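Local structure of SIR4-interacting protein SIF2 (Saccharomyces cerevisiae, 1R5M) at residues A[334-348]-A[396-409]. The protein acts in the Set3 corepressor complex and antagonizes telomeric silencing in yeast, and may recruit SIR4 to non-telomeric sites. Numbering follows the deposited sequence.
Sequences FAGRISQDGQKYAVA and YIFDLSWNCAGNKI
Trp402, on strand 397-402 of repeat WD 8 in this beta-propeller, reaches across to strand 334-338 of WD 7, where its NE1 donates to Arg337 O at 2.9 Å. The bond is fairly straight (160°) and keeps to the indole plane, but reaches the carbonyl from above its plane; the same oxygen also accepts from Ala346 N. Ser339 CA sits 3.8 Å from the centroid of the five-membered ring, a CH-pi contact, while Ile409 CD1, from Trp402's own segment, touches the opposite face toward its rim. Ala346 CB lies 3.8 Å from Trp402 CZ2. A smaller leucine here would probably leave Arg337 O without its donor from WD 8 and open a gap beside Ser339 and Ala346.

Arginine suits its place because three nitrogens find acceptors: NH2 Asp399 OD2, NH1 Gly336 O and, weakly, NE Leu400 O. A bend at chi2 (-81°) carries the guanidinium toward Asp399, whose OD2 lies in plane at its edge, 2.8 Å from NH2, in a salt bridge; Ser51 N holds OD1. Leu400 CD2 lies over one guanidinium face, toward its rim, and 3.6 Å from Ala335 CB. Water 1 joins Gln340 N to Asn403 O. The indole and Arg337-Asp399 bonds are consistent with directional pairing setting strand register around an apolar filling.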
ATOM      1  N   PHE A 334       7.361   8.668  -5.521  1.00 13.19           N
ATOM      2  CA  PHE A 334       6.614   7.575  -6.137  1.00 14.44           C
ATOM      3  C   PHE A 334       5.831   6.721  -5.151  1.00 14.91           C
ATOM      4  O   PHE A 334       4.862   6.061  -5.529  1.00 16.66           O
ATOM      5  CB  PHE A 334       7.561   6.671  -6.932  1.00 14.71           C
ATOM      6  CG  PHE A 334       8.016   7.258  -8.241  1.00 16.76           C
ATOM      7  CD1 PHE A 334       8.860   6.536  -9.075  1.00 16.90           C
ATOM      8  CD2 PHE A 334       7.596   8.524  -8.646  1.00 16.95           C
ATOM      9  CE1 PHE A 334       9.282   7.061 -10.292  1.00 17.79           C
ATOM     10  CE2 PHE A 334       8.014   9.059  -9.867  1.00 17.68           C
ATOM     11  CZ  PHE A 334       8.859   8.323 -10.689  1.00 17.86           C
ATOM     12  N   ALA A 335       6.250   6.718  -3.891  1.00 13.27           N
ATOM     13  CA  ALA A 335       5.561   5.925  -2.881  1.00 12.92           C
ATOM     14  C   ALA A 335       5.954   6.346  -1.476  1.00 11.60           C
ATOM     15  O   ALA A 335       7.067   6.810  -1.249  1.00 11.68           O
ATOM     16  CB  ALA A 335       5.866   4.446  -3.083  1.00 14.56           C
ATOM     17  N   GLY A 336       5.018   6.184  -0.545  1.00 10.65           N
ATOM     18  CA  GLY A 336       5.251   6.526   0.847  1.00  9.94           C
ATOM     19  C   GLY A 336       4.625   5.453   1.720  1.00 10.52           C
ATOM     20  O   GLY A 336       3.548   4.944   1.395  1.00 11.58           O
ATOM     21  N   ARG A 337       5.289   5.103   2.818  1.00  9.63           N
ATOM     22  CA  ARG A 337       4.791   4.068   3.725  1.00 10.05           C
ATOM     23  C   ARG A 337       5.004   4.459   5.178  1.00 10.56           C
ATOM     24  O   ARG A 337       6.090   4.897   5.557  1.00 10.38           O
ATOM     25  CB  ARG A 337       5.530   2.750   3.489  1.00 11.75           C
ATOM     26  CG  ARG A 337       5.525   2.263   2.058  1.00 14.11           C
ATOM     27  CD  ARG A 337       4.238   1.553   1.689  1.00 16.75           C
ATOM     28  NE  ARG A 337       4.293   1.081   0.307  1.00 18.78           N
ATOM     29  CZ  ARG A 337       3.753   1.716  -0.729  1.00 20.38           C
ATOM     30  NH1 ARG A 337       3.096   2.856  -0.548  1.00 18.59           N
ATOM     31  NH2 ARG A 337       3.888   1.221  -1.952  1.00 21.07           N
ATOM     32  N   ILE A 338       3.971   4.285   5.995  1.00 10.85           N
ATOM     33  CA  ILE A 338       4.079   4.605   7.413  1.00 11.08           C
ATOM     34  C   ILE A 338       4.521   3.349   8.160  1.00 11.07           C
ATOM     35  O   ILE A 338       4.137   2.231   7.802  1.00 11.33           O
ATOM     36  CB  ILE A 338       2.722   5.098   7.981  1.00 12.25           C
ATOM     37  CG1 ILE A 338       2.908   5.666   9.390  1.00 15.31           C
ATOM     38  CG2 ILE A 338       1.716   3.951   8.020  1.00 12.58           C
ATOM     39  CD1 ILE A 338       3.558   7.020   9.421  1.00 19.25           C
ATOM     40  N   SER A 339       5.347   3.531   9.185  1.00 11.92           N
ATOM     41  CA  SER A 339       5.815   2.404   9.975  1.00 11.26           C
ATOM     42  C   SER A 339       4.678   1.872  10.841  1.00 12.89           C
ATOM     43  O   SER A 339       3.668   2.542  11.049  1.00 13.51           O
ATOM     44  CB  SER A 339       6.982   2.827  10.872  1.00 12.85           C
ATOM     45  OG  SER A 339       6.588   3.857  11.764  1.00 12.83           O
ATOM     46  N   GLN A 340       4.861   0.658  11.341  1.00 14.00           N
ATOM     47  CA  GLN A 340       3.881   0.004  12.195  1.00 18.34           C
ATOM     48  C   GLN A 340       3.517   0.855  13.410  1.00 17.98           C
ATOM     49  O   GLN A 340       2.346   0.943  13.786  1.00 19.51           O
ATOM     50  CB  GLN A 340       4.443  -1.331  12.678  1.00 21.21           C
ATOM     51  CG  GLN A 340       3.585  -2.031  13.707  1.00 28.08           C
ATOM     52  CD  GLN A 340       2.545  -2.923  13.077  1.00 30.88           C
ATOM     53  OE1 GLN A 340       1.731  -2.477  12.268  1.00 33.86           O
ATOM     54  NE2 GLN A 340       2.567  -4.199  13.444  1.00 33.51           N
ATOM     55  N   ASP A 341       4.520   1.473  14.025  1.00 17.42           N
ATOM     56  CA  ASP A 341       4.282   2.284  15.213  1.00 17.82           C
ATOM     57  C   ASP A 341       3.801   3.700  14.913  1.00 17.99           C
ATOM     58  O   ASP A 341       3.550   4.483  15.832  1.00 18.87           O
ATOM     59  CB  ASP A 341       5.537   2.316  16.104  1.00 18.18           C
ATOM     60  CG  ASP A 341       6.693   3.093  15.489  1.00 19.71           C
ATOM     61  OD1 ASP A 341       6.539   3.656  14.385  1.00 17.66           O
ATOM     62  OD2 ASP A 341       7.769   3.144  16.129  1.00 20.11           O
ATOM     63  N   GLY A 342       3.670   4.015  13.626  1.00 16.14           N
ATOM     64  CA  GLY A 342       3.201   5.327  13.207  1.00 16.23           C
ATOM     65  C   GLY A 342       4.121   6.492  13.524  1.00 14.70           C
ATOM     66  O   GLY A 342       3.705   7.647  13.453  1.00 14.90           O
ATOM     67  N   GLN A 343       5.375   6.197  13.851  1.00 14.89           N
ATOM     68  CA  GLN A 343       6.338   7.237  14.204  1.00 14.97           C
ATOM     69  C   GLN A 343       7.316   7.598  13.091  1.00 13.61           C
ATOM     70  O   GLN A 343       8.068   8.565  13.213  1.00 14.99           O
ATOM     71  CB  GLN A 343       7.126   6.802  15.444  1.00 16.43           C
ATOM     72  CG  GLN A 343       6.257   6.570  16.673  1.00 19.57           C
ATOM     73  CD  GLN A 343       5.820   7.866  17.328  1.00 22.46           C
ATOM     74  OE1 GLN A 343       5.370   8.794  16.658  1.00 23.92           O
ATOM     75  NE2 GLN A 343       5.949   7.932  18.648  1.00 27.08           N
ATOM     76  N   LYS A 344       7.311   6.824  12.012  1.00 12.10           N
ATOM     77  CA  LYS A 344       8.222   7.074  10.898  1.00 11.12           C
ATOM     78  C   LYS A 344       7.504   6.937   9.565  1.00 10.49           C
ATOM     79  O   LYS A 344       6.631   6.086   9.411  1.00 11.67           O
ATOM     80  CB  LYS A 344       9.386   6.079  10.946  1.00 11.28           C
ATOM     81  CG  LYS A 344      10.209   6.114  12.235  1.00 13.31           C
ATOM     82  CD  LYS A 344      11.098   7.345  12.293  1.00 17.22           C
ATOM     83  CE  LYS A 344      11.941   7.364  13.564  1.00 18.29           C
ATOM     84  NZ  LYS A 344      11.098   7.515  14.787  1.00 19.67           N
ATOM     85  N   TYR A 345       7.872   7.777   8.606  1.00 10.35           N
ATOM     86  CA  TYR A 345       7.264   7.734   7.280  1.00 10.51           C
ATOM     87  C   TYR A 345       8.385   7.675   6.252  1.00 10.42           C
ATOM     88  O   TYR A 345       9.222   8.575   6.189  1.00 10.88           O
ATOM     89  CB  TYR A 345       6.398   8.977   7.043  1.00 10.19           C
ATOM     90  CG  TYR A 345       5.454   8.843   5.867  1.00 10.85           C
ATOM     91  CD1 TYR A 345       4.417   7.910   5.888  1.00 11.06           C
ATOM     92  CD2 TYR A 345       5.594   9.644   4.736  1.00  9.73           C
ATOM     93  CE1 TYR A 345       3.538   7.779   4.809  1.00 10.10           C
ATOM     94  CE2 TYR A 345       4.720   9.520   3.648  1.00 10.59           C
ATOM     95  CZ  TYR A 345       3.695   8.586   3.696  1.00 11.35           C
ATOM     96  OH  TYR A 345       2.822   8.464   2.636  1.00 12.55           O
ATOM     97  N   ALA A 346       8.401   6.611   5.455  1.00  9.90           N
ATOM     98  CA  ALA A 346       9.432   6.425   4.442  1.00 10.31           C
ATOM     99  C   ALA A 346       8.890   6.710   3.052  1.00 10.22           C
ATOM    100  O   ALA A 346       7.815   6.234   2.689  1.00 11.41           O
ATOM    101  CB  ALA A 346       9.968   4.999   4.506  1.00 10.30           C
ATOM    102  N   VAL A 347       9.639   7.488   2.275  1.00  9.19           N
ATOM    103  CA  VAL A 347       9.225   7.827   0.920  1.00  9.80           C
ATOM    104  C   VAL A 347      10.326   7.542  -0.090  1.00 11.03           C
ATOM    105  O   VAL A 347      11.511   7.650   0.223  1.00 11.72           O
ATOM    106  CB  VAL A 347       8.830   9.314   0.803  1.00 10.87           C
ATOM    107  CG1 VAL A 347       7.614   9.600   1.671  1.00 12.96           C
ATOM    108  CG2 VAL A 347       9.997  10.199   1.206  1.00 12.25           C
ATOM    109  N   ALA A 348       9.925   7.163  -1.298  1.00  9.73           N
ATOM    110  CA  ALA A 348      10.882   6.882  -2.358  1.00 10.16           C
ATOM    111  C   ALA A 348      10.771   7.971  -3.411  1.00 11.83           C
ATOM    112  O   ALA A 348       9.717   8.147  -4.024  1.00 11.25           O
ATOM    113  CB  ALA A 348      10.594   5.521  -2.978  1.00 11.38           C
ATOM    114  N   TYR A 396      15.119   3.730 -10.707  1.00 12.06           N
ATOM    115  CA  TYR A 396      13.938   4.186  -9.974  1.00 12.77           C
ATOM    116  C   TYR A 396      13.564   3.178  -8.897  1.00 11.00           C
ATOM    117  O   TYR A 396      13.859   1.992  -9.018  1.00 11.22           O
ATOM    118  CB  TYR A 396      12.719   4.278 -10.903  1.00 13.87           C
ATOM    119  CG  TYR A 396      12.798   5.279 -12.024  1.00 16.05           C
ATOM    120  CD1 TYR A 396      12.556   4.891 -13.341  1.00 18.38           C
ATOM    121  CD2 TYR A 396      13.070   6.622 -11.769  1.00 17.40           C
ATOM    122  CE1 TYR A 396      12.582   5.821 -14.381  1.00 20.52           C
ATOM    123  CE2 TYR A 396      13.099   7.557 -12.796  1.00 20.58           C
ATOM    124  CZ  TYR A 396      12.853   7.154 -14.099  1.00 21.64           C
ATOM    125  OH  TYR A 396      12.880   8.087 -15.115  1.00 22.89           O
ATOM    126  N   ILE A 397      12.892   3.663  -7.858  1.00 11.55           N
ATOM    127  CA  ILE A 397      12.376   2.806  -6.793  1.00 10.74           C
ATOM    128  C   ILE A 397      10.863   2.869  -6.999  1.00 11.85           C
ATOM    129  O   ILE A 397      10.283   3.953  -6.981  1.00 13.34           O
ATOM    130  CB  ILE A 397      12.723   3.345  -5.395  1.00 10.57           C
ATOM    131  CG1 ILE A 397      14.222   3.173  -5.137  1.00 12.93           C
ATOM    132  CG2 ILE A 397      11.912   2.599  -4.332  1.00 10.99           C
ATOM    133  CD1 ILE A 397      14.704   3.839  -3.866  1.00 12.75           C
ATOM    134  N   PHE A 398      10.239   1.713  -7.210  1.00 12.09           N
ATOM    135  CA  PHE A 398       8.797   1.628  -7.449  1.00 13.48           C
ATOM    136  C   PHE A 398       7.984   1.285  -6.207  1.00 12.97           C
ATOM    137  O   PHE A 398       6.776   1.539  -6.151  1.00 13.18           O
ATOM    138  CB  PHE A 398       8.505   0.562  -8.511  1.00 16.25           C
ATOM    139  CG  PHE A 398       8.780   0.997  -9.925  1.00 16.34           C
ATOM    140  CD1 PHE A 398       8.594   0.105 -10.975  1.00 17.56           C
ATOM    141  CD2 PHE A 398       9.195   2.294 -10.213  1.00 17.58           C
ATOM    142  CE1 PHE A 398       8.811   0.494 -12.293  1.00 18.93           C
ATOM    143  CE2 PHE A 398       9.417   2.695 -11.531  1.00 18.11           C
ATOM    144  CZ  PHE A 398       9.224   1.792 -12.571  1.00 17.54           C
ATOM    145  N   ASP A 399       8.640   0.701  -5.214  1.00 10.99           N
ATOM    146  CA  ASP A 399       7.937   0.293  -4.011  1.00 11.39           C
ATOM    147  C   ASP A 399       8.879   0.134  -2.830  1.00 11.05           C
ATOM    148  O   ASP A 399      10.083  -0.069  -2.998  1.00 11.14           O
ATOM    149  CB  ASP A 399       7.224  -1.042  -4.284  1.00 12.73           C
ATOM    150  CG  ASP A 399       6.504  -1.590  -3.066  1.00 13.33           C
ATOM    151  OD1 ASP A 399       6.937  -2.627  -2.514  1.00 12.91           O
ATOM    152  OD2 ASP A 399       5.497  -0.978  -2.657  1.00 15.76           O
ATOM    153  N   LEU A 400       8.324   0.254  -1.632  1.00  9.75           N
ATOM    154  CA  LEU A 400       9.094   0.057  -0.417  1.00 10.94           C
ATOM    155  C   LEU A 400       8.137  -0.493   0.629  1.00 10.16           C
ATOM    156  O   LEU A 400       6.924  -0.284   0.542  1.00 10.75           O
ATOM    157  CB  LEU A 400       9.752   1.365   0.049  1.00 17.23           C
ATOM    158  CG  LEU A 400       8.955   2.568   0.542  1.00 18.75           C
ATOM    159  CD1 LEU A 400       9.934   3.707   0.855  1.00 17.00           C
ATOM    160  CD2 LEU A 400       7.959   3.015  -0.516  1.00 20.62           C
ATOM    161  N   SER A 401       8.672  -1.227   1.595  1.00  9.38           N
ATOM    162  CA  SER A 401       7.835  -1.803   2.640  1.00  9.18           C
ATOM    163  C   SER A 401       8.596  -1.945   3.947  1.00 10.04           C
ATOM    164  O   SER A 401       9.788  -2.260   3.951  1.00  9.49           O
ATOM    165  CB  SER A 401       7.323  -3.173   2.195  1.00 12.33           C
ATOM    166  OG  SER A 401       8.400  -4.069   1.987  1.00 17.65           O
ATOM    167  N   TRP A 402       7.891  -1.706   5.051  1.00  8.41           N
ATOM    168  CA  TRP A 402       8.453  -1.808   6.398  1.00  9.37           C
ATOM    169  C   TRP A 402       8.192  -3.171   7.022  1.00 10.37           C
ATOM    170  O   TRP A 402       7.104  -3.731   6.854  1.00 10.98           O
ATOM    171  CB  TRP A 402       7.782  -0.827   7.357  1.00  9.25           C
ATOM    172  CG  TRP A 402       8.047   0.623   7.190  1.00  9.27           C
ATOM    173  CD1 TRP A 402       7.305   1.520   6.473  1.00  9.08           C
ATOM    174  CD2 TRP A 402       9.046   1.381   7.872  1.00  9.09           C
ATOM    175  NE1 TRP A 402       7.776   2.796   6.682  1.00  9.34           N
ATOM    176  CE2 TRP A 402       8.846   2.736   7.537  1.00  9.49           C
ATOM    177  CE3 TRP A 402      10.092   1.043   8.743  1.00  9.72           C
ATOM    178  CZ2 TRP A 402       9.651   3.758   8.045  1.00 10.24           C
ATOM    179  CZ3 TRP A 402      10.893   2.061   9.249  1.00  9.42           C
ATOM    180  CH2 TRP A 402      10.667   3.400   8.898  1.00  9.43           C
ATOM    181  N   ASN A 403       9.156  -3.697   7.773  1.00 10.39           N
ATOM    182  CA  ASN A 403       8.888  -4.949   8.467  1.00 10.65           C
ATOM    183  C   ASN A 403       8.091  -4.504   9.700  1.00 11.21           C
ATOM    184  O   ASN A 403       8.056  -3.311  10.021  1.00 11.18           O
ATOM    185  CB  ASN A 403      10.186  -5.715   8.802  1.00 10.13           C
ATOM    186  CG  ASN A 403      10.949  -5.152   9.988  1.00 10.60           C
ATOM    187  OD1 ASN A 403      10.945  -3.954  10.257  1.00 10.62           O
ATOM    188  ND2 ASN A 403      11.650  -6.041  10.689  1.00 11.85           N
ATOM    189  N   CYS A 404       7.424  -5.431  10.375  1.00 11.71           N
ATOM    190  CA  CYS A 404       6.579  -5.038  11.497  1.00 11.36           C
ATOM    191  C   CYS A 404       7.276  -4.400  12.693  1.00 12.43           C
ATOM    192  O   CYS A 404       6.651  -3.648  13.442  1.00 13.21           O
ATOM    193  CB  CYS A 404       5.715  -6.225  11.956  1.00 13.29           C
ATOM    194  SG  CYS A 404       6.597  -7.659  12.606  1.00 13.25           S
ATOM    195  N   ALA A 405       8.563  -4.679  12.862  1.00 12.88           N
ATOM    196  CA  ALA A 405       9.325  -4.123  13.977  1.00 12.61           C
ATOM    197  C   ALA A 405       9.854  -2.726  13.667  1.00 13.71           C
ATOM    198  O   ALA A 405      10.305  -2.007  14.562  1.00 13.15           O
ATOM    199  CB  ALA A 405      10.480  -5.054  14.326  1.00 14.10           C
ATOM    200  N   GLY A 406       9.800  -2.346  12.395  1.00 12.31           N
ATOM    201  CA  GLY A 406      10.280  -1.036  11.995  1.00 12.39           C
ATOM    202  C   GLY A 406      11.789  -0.893  11.924  1.00 13.20           C
ATOM    203  O   GLY A 406      12.299   0.228  11.923  1.00 13.22           O
ATOM    204  N   ASN A 407      12.515  -2.007  11.859  1.00 11.74           N
ATOM    205  CA  ASN A 407      13.973  -1.933  11.782  1.00 11.99           C
ATOM    206  C   ASN A 407      14.526  -2.344  10.422  1.00 11.59           C
ATOM    207  O   ASN A 407      15.742  -2.414  10.234  1.00 12.33           O
ATOM    208  CB  ASN A 407      14.630  -2.777  12.888  1.00 12.36           C
ATOM    209  CG  ASN A 407      14.139  -4.214  12.910  1.00 13.78           C
ATOM    210  OD1 ASN A 407      13.924  -4.831  11.869  1.00 13.72           O
ATOM    211  ND2 ASN A 407      13.982  -4.762  14.110  1.00 17.48           N
ATOM    212  N   LYS A 408      13.634  -2.614   9.473  1.00 10.85           N
ATOM    213  CA  LYS A 408      14.039  -2.997   8.125  1.00 10.53           C
ATOM    214  C   LYS A 408      13.042  -2.497   7.090  1.00 10.94           C
ATOM    215  O   LYS A 408      11.837  -2.456   7.341  1.00 10.15           O
ATOM    216  CB  LYS A 408      14.142  -4.522   7.991  1.00 11.53           C
ATOM    217  CG  LYS A 408      15.197  -5.171   8.873  1.00 11.41           C
ATOM    218  CD  LYS A 408      15.211  -6.676   8.682  1.00 15.05           C
ATOM    219  CE  LYS A 408      16.238  -7.333   9.587  1.00 16.22           C
ATOM    220  NZ  LYS A 408      15.984  -7.017  11.022  1.00 17.46           N
ATOM    221  N   ILE A 409      13.562  -2.104   5.934  1.00  9.41           N
ATOM    222  CA  ILE A 409      12.733  -1.658   4.821  1.00 10.34           C
ATOM    223  C   ILE A 409      13.223  -2.376   3.574  1.00 10.40           C
ATOM    224  O   ILE A 409      14.430  -2.485   3.345  1.00 10.36           O
ATOM    225  CB  ILE A 409      12.823  -0.125   4.584  1.00  9.24           C
ATOM    226  CG1 ILE A 409      12.095   0.614   5.709  1.00  9.33           C
ATOM    227  CG2 ILE A 409      12.201   0.246   3.234  1.00 10.50           C
ATOM    228  CD1 ILE A 409      12.123   2.133   5.583  1.00 10.64           C
TER
HETATM  229  O   HOH W   1       7.200  -0.743  10.937  1.00 12.87           O